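Long-range contacts in lysine-sensitive aspartokinase 3 (Escherichia coli, PDB 2J0W), which catalyses the ATP-dependent phosphorylation of L-aspartate to 4-phospho-L-aspartate, the first step of lysine biosynthesis, and is feedback-inhibited by lysine: residues E3-K8 against A214-I219; V33-L38 against G177-Q182; A205-E210 against L264-R269. All blocks are in the same frame, centred on the assembly; numbering follows the deposited sequence.

Contact 1 (E3-K8 against A214-I219); sequences EIVVSK and ASRVDI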
loop_
_atom_site.group_PDB
_atom_site.type_symbol
_atom_site.label_atom_id
_atom_site.label_comp_id
_atom_site.label_asym_id
_atom_site.label_seq_id
_atom_site.Cartn_x
_atom_site.Cartn_y
_atom_site.Cartn_z
ATOM N N GLU A 3 -10.516 24.664 33.272
ATOM C CA GLU A 3 -9.409 24.504 34.261
ATOM C C GLU A 3 -9.694 23.362 35.233
ATOM O O GLU A 3 -10.011 23.576 36.408
ATOM C CB GLU A 3 -9.193 25.811 35.035
ATOM C CG GLU A 3 -8.211 25.704 36.198
ATOM C CD GLU A 3 -6.996 24.845 35.873
ATOM O OE1 GLU A 3 -7.117 23.598 35.884
ATOM O OE2 GLU A 3 -5.921 25.420 35.599
ATOM N N ILE A 4 -9.573 22.140 34.729
ATOM C CA ILE A 4 -9.816 20.955 35.534
ATOM C C ILE A 4 -8.940 19.847 34.991
ATOM O O ILE A 4 -8.940 19.576 33.795
ATOM C CB ILE A 4 -11.298 20.507 35.447
ATOM C CG1 ILE A 4 -12.220 21.616 35.973
ATOM C CG2 ILE A 4 -11.493 19.224 36.231
ATOM C CD1 ILE A 4 -13.699 21.388 35.687
ATOM N N VAL A 5 -8.170 19.220 35.863
ATOM C CA VAL A 5 -7.326 18.130 35.423
ATOM C C VAL A 5 -8.095 16.846 35.659
ATOM O O VAL A 5 -8.770 16.697 36.682
ATOM C CB VAL A 5 -5.997 18.091 36.195
ATOM C CG1 VAL A 5 -5.313 16.739 36.011
ATOM C CG2 VAL A 5 -5.091 19.196 35.693
ATOM N N VAL A 6 -8.006 15.946 34.686
ATOM C CA VAL A 6 -8.650 14.637 34.729
ATOM C C VAL A 6 -7.554 13.581 34.935
ATOM O O VAL A 6 -6.577 13.540 34.181
ATOM C CB VAL A 6 -9.398 14.372 33.405
ATOM C CG1 VAL A 6 -9.984 12.976 33.401
ATOM C CG2 VAL A 6 -10.499 15.410 33.220
ATOM N N SER A 7 -7.708 12.746 35.963
ATOM C CA SER A 7 -6.724 11.699 36.283
ATOM C C SER A 7 -7.239 10.276 36.026
ATOM O O SER A 7 -8.389 9.957 36.342
ATOM C CB SER A 7 -6.292 11.809 37.753
ATOM O OG SER A 7 -5.525 12.980 37.981
ATOM N N LYS A 8 -6.389 9.416 35.473
ATOM C CA LYS A 8 -6.801 8.047 35.191
ATOM C C LYS A 8 -5.904 7.016 35.853
ATOM O O LYS A 8 -4.677 7.119 35.815
ATOM C CB LYS A 8 -6.848 7.809 33.679
ATOM C CG LYS A 8 -7.342 6.425 33.257
ATOM C CD LYS A 8 -6.223 5.389 33.223
ATOM C CE LYS A 8 -6.705 4.112 32.538
ATOM N NZ LYS A 8 -5.615 3.133 32.227
ATOM N N ALA A 214 -10.953 20.430 29.780
ATOM C CA ALA A 214 -9.959 20.301 30.839
ATOM C C ALA A 214 -8.618 20.856 30.387
ATOM O O ALA A 214 -8.312 20.899 29.191
ATOM C CB ALA A 214 -9.794 18.836 31.215
ATOM N N SER A 215 -7.818 21.271 31.359
ATOM C CA SER A 215 -6.502 21.806 31.091
ATOM C C SER A 215 -5.542 20.653 30.900
ATOM O O SER A 215 -4.454 20.827 30.348
ATOM C CB SER A 215 -6.012 22.663 32.260
ATOM O OG SER A 215 -6.988 22.778 33.276
ATOM N N ARG A 216 -5.919 19.468 31.367
ATOM C CA ARG A 216 -5.026 18.317 31.238
ATOM C C ARG A 216 -5.586 16.964 31.677
ATOM O O ARG A 216 -6.582 16.873 32.396
ATOM C CB ARG A 216 -3.747 18.568 32.028
ATOM C CG ARG A 216 -2.732 17.431 31.971
ATOM C CD ARG A 216 -1.580 17.683 32.921
ATOM N NE ARG A 216 -2.078 18.217 34.181
ATOM C CZ ARG A 216 -1.341 18.364 35.273
ATOM N NH1 ARG A 216 -0.061 18.013 35.262
ATOM N NH2 ARG A 216 -1.893 18.862 36.372
ATOM N N VAL A 217 -4.898 15.913 31.248
ATOM C CA VAL A 217 -5.249 14.542 31.561
ATOM C C VAL A 217 -4.025 13.854 32.122
ATOM O O VAL A 217 -2.931 13.974 31.557
ATOM C CB VAL A 217 -5.650 13.810 30.288
ATOM C CG1 VAL A 217 -5.761 12.318 30.560
ATOM C CG2 VAL A 217 -6.939 14.376 29.751
ATOM N N ASP A 218 -4.187 13.142 33.228
ATOM C CA ASP A 218 -3.057 12.418 33.798
ATOM C C ASP A 218 -3.273 10.892 33.770
ATOM O O ASP A 218 -4.208 10.366 34.379
ATOM C CB ASP A 218 -2.778 12.866 35.240
ATOM C CG ASP A 218 -2.063 14.207 35.315
ATOM O OD1 ASP A 218 -1.173 14.459 34.473
ATOM O OD2 ASP A 218 -2.387 15.004 36.227
ATOM N N ILE A 219 -2.409 10.186 33.052
ATOM C CA ILE A 219 -2.505 8.736 32.964
ATOM C C ILE A 219 -1.549 8.104 33.977
ATOM O O ILE A 219 -0.326 8.169 33.820
ATOM C CB ILE A 219 -2.132 8.227 31.536
ATOM C CG1 ILE A 219 -3.029 8.893 30.493
ATOM C CG2 ILE A 219 -2.281 6.708 31.449
ATOM C CD1 ILE A 219 -4.513 8.777 30.779
#

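Contact 2 (V33-L38 against G177-Q182); sequences VRLVVL and GLVITQ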
loop_
_atom_site.group_PDB
_atom_site.type_symbol
_atom_site.label_atom_id
_atom_site.label_comp_id
_atom_site.label_asym_id
_atom_site.label_seq_id
_atom_site.Cartn_x
_atom_site.Cartn_y
_atom_site.Cartn_z
ATOM N N VAL A 33 -7.365 18.336 40.281
ATOM C CA VAL A 33 -7.931 17.041 39.928
ATOM C C VAL A 33 -9.354 17.040 40.475
ATOM O O VAL A 33 -9.569 16.963 41.688
ATOM C CB VAL A 33 -7.141 15.886 40.571
ATOM C CG1 VAL A 33 -7.754 14.538 40.189
ATOM C CG2 VAL A 33 -5.698 15.927 40.116
ATOM N N ARG A 34 -10.313 17.135 39.566
ATOM C CA ARG A 34 -11.718 17.176 39.925
ATOM C C ARG A 34 -12.431 15.929 39.417
ATOM O O ARG A 34 -13.502 15.564 39.904
ATOM C CB ARG A 34 -12.349 18.423 39.319
ATOM C CG ARG A 34 -11.569 19.692 39.642
ATOM C CD ARG A 34 -12.386 20.619 40.508
ATOM N NE ARG A 34 -13.062 19.890 41.573
ATOM C CZ ARG A 34 -13.529 20.455 42.677
ATOM N NH1 ARG A 34 -13.388 21.762 42.867
ATOM N NH2 ARG A 34 -14.140 19.714 43.588
ATOM N N LEU A 35 -11.847 15.285 38.417
ATOM C CA LEU A 35 -12.441 14.077 37.868
ATOM C C LEU A 35 -11.437 12.936 37.853
ATOM O O LEU A 35 -10.316 13.075 37.350
ATOM C CB LEU A 35 -12.956 14.334 36.449
ATOM C CG LEU A 35 -13.669 13.186 35.720
ATOM C CD1 LEU A 35 -14.889 12.696 36.491
ATOM C CD2 LEU A 35 -14.091 13.685 34.369
ATOM N N VAL A 36 -11.836 11.804 38.419
ATOM C CA VAL A 36 -10.959 10.651 38.437
ATOM C C VAL A 36 -11.616 9.553 37.612
ATOM O O VAL A 36 -12.840 9.382 37.639
ATOM C CB VAL A 36 -10.709 10.151 39.880
ATOM C CG1 VAL A 36 -9.727 8.976 39.873
ATOM C CG2 VAL A 36 -10.165 11.290 40.722
ATOM N N VAL A 37 -10.802 8.824 36.865
ATOM C CA VAL A 37 -11.308 7.754 36.036
ATOM C C VAL A 37 -10.600 6.484 36.453
ATOM O O VAL A 37 -9.370 6.419 36.437
ATOM C CB VAL A 37 -11.054 8.069 34.554
ATOM C CG1 VAL A 37 -11.400 6.876 33.683
ATOM C CG2 VAL A 37 -11.889 9.269 34.155
ATOM N N LEU A 38 -11.372 5.477 36.849
ATOM C CA LEU A 38 -10.782 4.220 37.293
ATOM C C LEU A 38 -11.142 3.052 36.409
ATOM O O LEU A 38 -12.238 2.997 35.862
ATOM C CB LEU A 38 -11.249 3.872 38.702
ATOM C CG LEU A 38 -10.970 4.799 39.879
ATOM C CD1 LEU A 38 -11.609 4.186 41.119
ATOM C CD2 LEU A 38 -9.470 4.983 40.072
ATOM N N GLY A 177 -18.031 19.250 44.128
ATOM C CA GLY A 177 -16.840 18.671 44.707
ATOM C C GLY A 177 -16.155 17.668 43.808
ATOM O O GLY A 177 -16.096 17.840 42.592
ATOM N N LEU A 178 -15.646 16.604 44.412
ATOM C CA LEU A 178 -14.937 15.584 43.665
ATOM C C LEU A 178 -15.865 14.549 43.064
ATOM O O LEU A 178 -16.918 14.225 43.625
ATOM C CB LEU A 178 -13.913 14.903 44.565
ATOM C CG LEU A 178 -12.670 14.472 43.807
ATOM C CD1 LEU A 178 -12.121 15.667 43.031
ATOM C CD2 LEU A 178 -11.636 13.934 44.787
ATOM N N VAL A 179 -15.453 14.018 41.918
ATOM C CA VAL A 179 -16.251 13.036 41.212
ATOM C C VAL A 179 -15.437 11.852 40.731
ATOM O O VAL A 179 -14.462 11.994 40.007
ATOM C CB VAL A 179 -16.951 13.687 40.029
ATOM C CG1 VAL A 179 -17.798 12.663 39.287
ATOM C CG2 VAL A 179 -17.805 14.837 40.536
ATOM N N ILE A 180 -15.849 10.672 41.155
ATOM C CA ILE A 180 -15.174 9.448 40.776
ATOM C C ILE A 180 -16.121 8.687 39.857
ATOM O O ILE A 180 -17.292 8.462 40.200
ATOM C CB ILE A 180 -14.844 8.612 42.027
ATOM C CG1 ILE A 180 -14.122 9.505 43.036
ATOM C CG2 ILE A 180 -13.985 7.408 41.664
ATOM C CD1 ILE A 180 -13.006 10.307 42.425
ATOM N N THR A 181 -15.630 8.316 38.678
ATOM C CA THR A 181 -16.457 7.578 37.739
ATOM C C THR A 181 -15.632 6.493 37.044
ATOM O O THR A 181 -14.429 6.350 37.309
ATOM C CB THR A 181 -17.111 8.531 36.713
ATOM O OG1 THR A 181 -18.052 7.791 35.934
ATOM C CG2 THR A 181 -16.057 9.195 35.793
ATOM N N GLN A 182 -16.260 5.740 36.147
ATOM C CA GLN A 182 -15.560 4.645 35.471
ATOM C C GLN A 182 -15.244 4.788 33.991
ATOM O O GLN A 182 -16.059 5.265 33.206
ATOM C CB GLN A 182 -16.344 3.347 35.688
ATOM C CG GLN A 182 -17.845 3.473 35.495
ATOM C CD GLN A 182 -18.530 4.273 36.585
ATOM O OE1 GLN A 182 -19.536 4.940 36.334
ATOM N NE2 GLN A 182 -18.001 4.204 37.803
#

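Contact 3 (A205-E210 against L264-R269); sequences AALLAE and LLPAVR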
loop_
_atom_site.group_PDB
_atom_site.type_symbol
_atom_site.label_atom_id
_atom_site.label_comp_id
_atom_site.label_asym_id
_atom_site.label_seq_id
_atom_site.Cartn_x
_atom_site.Cartn_y
_atom_site.Cartn_z
ATOM N N ALA A 205 -10.783 8.737 29.629
ATOM C CA ALA A 205 -10.179 9.880 30.291
ATOM C C ALA A 205 -9.998 11.038 29.335
ATOM O O ALA A 205 -10.293 12.173 29.679
ATOM C CB ALA A 205 -8.853 9.487 30.906
ATOM N N ALA A 206 -9.508 10.756 28.135
ATOM C CA ALA A 206 -9.325 11.804 27.139
ATOM C C ALA A 206 -10.678 12.367 26.704
ATOM O O ALA A 206 -10.828 13.577 26.540
ATOM C CB ALA A 206 -8.584 11.251 25.934
ATOM N N LEU A 207 -11.665 11.485 26.536
ATOM C CA LEU A 207 -13.007 11.875 26.090
ATOM C C LEU A 207 -13.717 12.887 26.980
ATOM O O LEU A 207 -14.233 13.902 26.497
ATOM C CB LEU A 207 -13.894 10.630 25.934
ATOM C CG LEU A 207 -13.452 9.627 24.860
ATOM C CD1 LEU A 207 -14.135 8.287 25.093
ATOM C CD2 LEU A 207 -13.761 10.174 23.470
ATOM N N LEU A 208 -13.756 12.596 28.275
ATOM C CA LEU A 208 -14.413 13.469 29.246
ATOM C C LEU A 208 -13.613 14.759 29.448
ATOM O O LEU A 208 -14.170 15.804 29.811
ATOM C CB LEU A 208 -14.574 12.724 30.575
ATOM C CG LEU A 208 -15.361 11.411 30.495
ATOM C CD1 LEU A 208 -14.872 10.440 31.552
ATOM C CD2 LEU A 208 -16.828 11.698 30.669
ATOM N N ALA A 209 -12.305 14.672 29.207
ATOM C CA ALA A 209 -11.417 15.822 29.336
ATOM C C ALA A 209 -11.797 16.828 28.248
ATOM O O ALA A 209 -11.939 18.025 28.514
ATOM C CB ALA A 209 -9.973 15.387 29.171
ATOM N N GLU A 210 -11.970 16.328 27.026
ATOM C CA GLU A 210 -12.355 17.170 25.906
ATOM C C GLU A 210 -13.746 17.725 26.124
ATOM O O GLU A 210 -13.981 18.924 25.968
ATOM C CB GLU A 210 -12.340 16.370 24.611
ATOM C CG GLU A 210 -13.191 16.972 23.514
ATOM C CD GLU A 210 -12.926 16.327 22.176
ATOM O OE1 GLU A 210 -12.842 15.079 22.125
ATOM O OE2 GLU A 210 -12.804 17.063 21.174
ATOM N N LEU A 264 -5.441 9.728 22.197
ATOM C CA LEU A 264 -5.036 11.018 21.641
ATOM C C LEU A 264 -5.974 11.706 20.642
ATOM O O LEU A 264 -5.805 12.899 20.363
ATOM C CB LEU A 264 -3.625 10.884 21.045
ATOM C CG LEU A 264 -2.585 10.344 22.057
ATOM C CD1 LEU A 264 -1.233 10.055 21.392
ATOM C CD2 LEU A 264 -2.432 11.351 23.188
ATOM N N LEU A 265 -6.961 10.991 20.104
ATOM C CA LEU A 265 -7.878 11.641 19.175
ATOM C C LEU A 265 -8.490 12.866 19.838
ATOM O O LEU A 265 -8.491 13.951 19.269
ATOM C CB LEU A 265 -8.992 10.698 18.733
ATOM C CG LEU A 265 -8.641 9.639 17.692
ATOM C CD1 LEU A 265 -9.906 8.813 17.374
ATOM C CD2 LEU A 265 -8.074 10.317 16.433
ATOM N N PRO A 266 -9.048 12.705 21.045
ATOM C CA PRO A 266 -9.623 13.896 21.673
ATOM C C PRO A 266 -8.504 14.869 22.030
ATOM O O PRO A 266 -8.677 16.084 21.949
ATOM C CB PRO A 266 -10.327 13.334 22.914
ATOM C CG PRO A 266 -10.714 11.952 22.481
ATOM C CD PRO A 266 -9.473 11.483 21.756
ATOM N N ALA A 267 -7.356 14.325 22.417
ATOM C CA ALA A 267 -6.204 15.143 22.791
ATOM C C ALA A 267 -5.875 16.136 21.684
ATOM O O ALA A 267 -5.753 17.336 21.929
ATOM C CB ALA A 267 -4.999 14.254 23.067
ATOM N N VAL A 268 -5.733 15.619 20.469
ATOM C CA VAL A 268 -5.429 16.431 19.303
ATOM C C VAL A 268 -6.570 17.389 18.993
ATOM O O VAL A 268 -6.343 18.565 18.715
ATOM C CB VAL A 268 -5.189 15.550 18.057
ATOM C CG1 VAL A 268 -5.060 16.418 16.817
ATOM C CG2 VAL A 268 -3.936 14.722 18.244
ATOM N N ARG A 269 -7.797 16.890 19.040
ATOM C CA ARG A 269 -8.951 17.722 18.742
ATOM C C ARG A 269 -9.152 18.921 19.658
ATOM O O ARG A 269 -9.782 19.898 19.254
ATOM C CB ARG A 269 -10.224 16.882 18.740
ATOM C CG ARG A 269 -10.263 15.838 17.644
ATOM C CD ARG A 269 -11.696 15.524 17.314
ATOM N NE ARG A 269 -12.448 15.020 18.463
ATOM C CZ ARG A 269 -12.542 13.732 18.786
ATOM N NH1 ARG A 269 -11.927 12.808 18.050
ATOM N NH2 ARG A 269 -13.269 13.371 19.833
#

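Contact 1 (E3-K8 against A214-I219)
Val6 O is gripped by two groups of the neighbouring strand: the amide of Asp218, with N 2.6 Å from Val6 O, and more weakly the CA-H of Val217. Val6 gives as well as takes, since its own N binds Arg216 O at 2.9 Å. One step further along, Lys8 N reaches Asp218 O at 2.6 Å. These bonds pair Val5 to Lys8 with Arg216 to Ile219 in parallel, two central strands of the main sheet of the amino acid kinase fold, although some 200 residues separate them in the chain. Strand 33-38 flanks the pair beyond 5-9, and strand 274-278 flanks it beyond 216-221.

Val5, Ser7, Arg216 and Asp218 share one face. Val5 CG2 sits at the edge of the Arg216 guanidinium, in its plane, 3.3 Å from Arg216 NH2. The other branch, Val5 CG1, leans on Asp218 OD2 at 3.4 Å. Asp218 OD2 in turn stands over the middle of one guanidinium face, 3.6 Å above the plane, so the two charges probably steady each other without a directed N-H bond.

Val6, Lys8, Val217 and Ile219 point to the opposite face, against helix 200-211. Here Ile219 CD1 packs on Lys8 CB at 3.8 Å. The lysine chain then bends at chi2 (-86°) and carries NZ away from strand 216-219 to a salt bridge with Asp202, close to the bound ADP.

Before the strands begin, Ser215 OG donates to Glu3 OE1 at 2.7 Å, meeting the oxygen from well above the carboxylate plane (65° out of it). The bend at chi2 of Glu3 (40°) curls its carboxylate back to this serine.

Contact 2 (V33-L38 against G177-Q182)
Ile180 and Val36 lie side by side and point the same way, with Ile180 CD1 pressed against Val36 CB at 3.4 Å. The other branch of the isoleucine, CG2, reaches forward to Leu38 CD1 at 4.0 Å. Ile180 is thus a bump fitted into the hollow between two alternate side chains of strand 33-38, with CG1 beside the backbone N (chi1 -51°) and a second bend at chi2 (-48°) setting CD1 alongside the valine.

On the opposite face the roles are exchanged. Leu35 supplies the bump: its CD1 drops between Val179 and Thr181, 4.0 Å from Val179 CG1 and 3.8 Å from Thr181 CG2. With the methyl of Thr181 given to this packing, its hydroxyl OG1 binds Phe140 O. Near the start of the pair, Leu178 CD1 lies against the backbone, 3.2 Å from Val33 O and close to Arg34 O.

Between these two layers the backbones bond in parallel, Val36 N to Val179 O at 3.1 Å and Thr181 N to Val36 O at 3.2 Å, with Leu38 N continuing to Thr181 O. Helix 108-131 covers the side of Ile180 and Leu38, touching both, while helix 159-176 packs on Val179 across the sheet. Parallel strands like these, twisted and packed between helices on both faces, are characteristic of the alpha/beta/alpha sandwich of the amino acid kinase family.

Contact 3 (A205-E210 against L264-R269)
Glu210 and Arg269 meet in a salt bridge at one end of this helix pair. Glu210 OE1 is 2.9 Å from Arg269 NH2, and Glu210 OE2 is 3.4 Å from Arg269 NE, so each carboxylate oxygen has its own nitrogen. Both bonds are weak, the first because it is strongly bent at the hydrogen (123°), the second because it is long; the two planes are 26° apart.

Next to the charges, Pro266 presents its ring to three residues of the other helix. Ala206 CB meets Pro266 CB at 4.1 Å, Leu207 CD2 comes across to Pro266 CG at 3.7 Å, and the Glu210 side chain passes the ring at about a right angle, its OE1 lying 3.2 Å from Pro266 CB. The small alanine lets the proline in close, and the axes of the short helical segments approach to 8.1 Å, running roughly parallel at 26°.

Glu210 extends straight beyond CG across the gap, whereas Arg269 bends at chi3 and brings its guanidinium back over Pro266, whose CA lies beneath the centre of one face. From the partner helix, Ser270 OG adds a weak hydrogen bond to Glu210 OE2.

Further out, Leu207 also packs on Leu162 of helix 159-176, and Ala205 and Ala209 turn to strand 5-9. Behind the second helix, Leu264 and Ala267 lean on helix 245-253. The contact thus joins helix 200-211, whose start carries Gly200 and Ser201 of the substrate site, to helix 264-270 of the interface region, residues 246-449.

Because Arg269 is exposed, solvent probably screens much of the attraction; with one bond bent and the other long, the close apolar packing around Pro266 probably supplies a substantial part of the hold.

Contacts 1 and 2 are neighbours in one sheet, their centres about 10 Å apart. Strand 5-9 joins strand 33-38 through Ser7, with Ser7 O 2.7 Å from Val37 N and Ser7 N 3.0 Å from Leu35 O. Helix 200-211 of contact 3 covers one face of that sheet: Ala205 packs on Lys8, Leu208 on Leu35, and Ala214 N reaches Ala209 O at 2.9 Å where the helix turns toward its strand. The active site lies toward the C-terminal ends of the strands. The Lys8 side chain is about 3 Å from ADP, that of Val37 about 8 Å from the bound aspartate, and that of Leu207 about 11 Å from it.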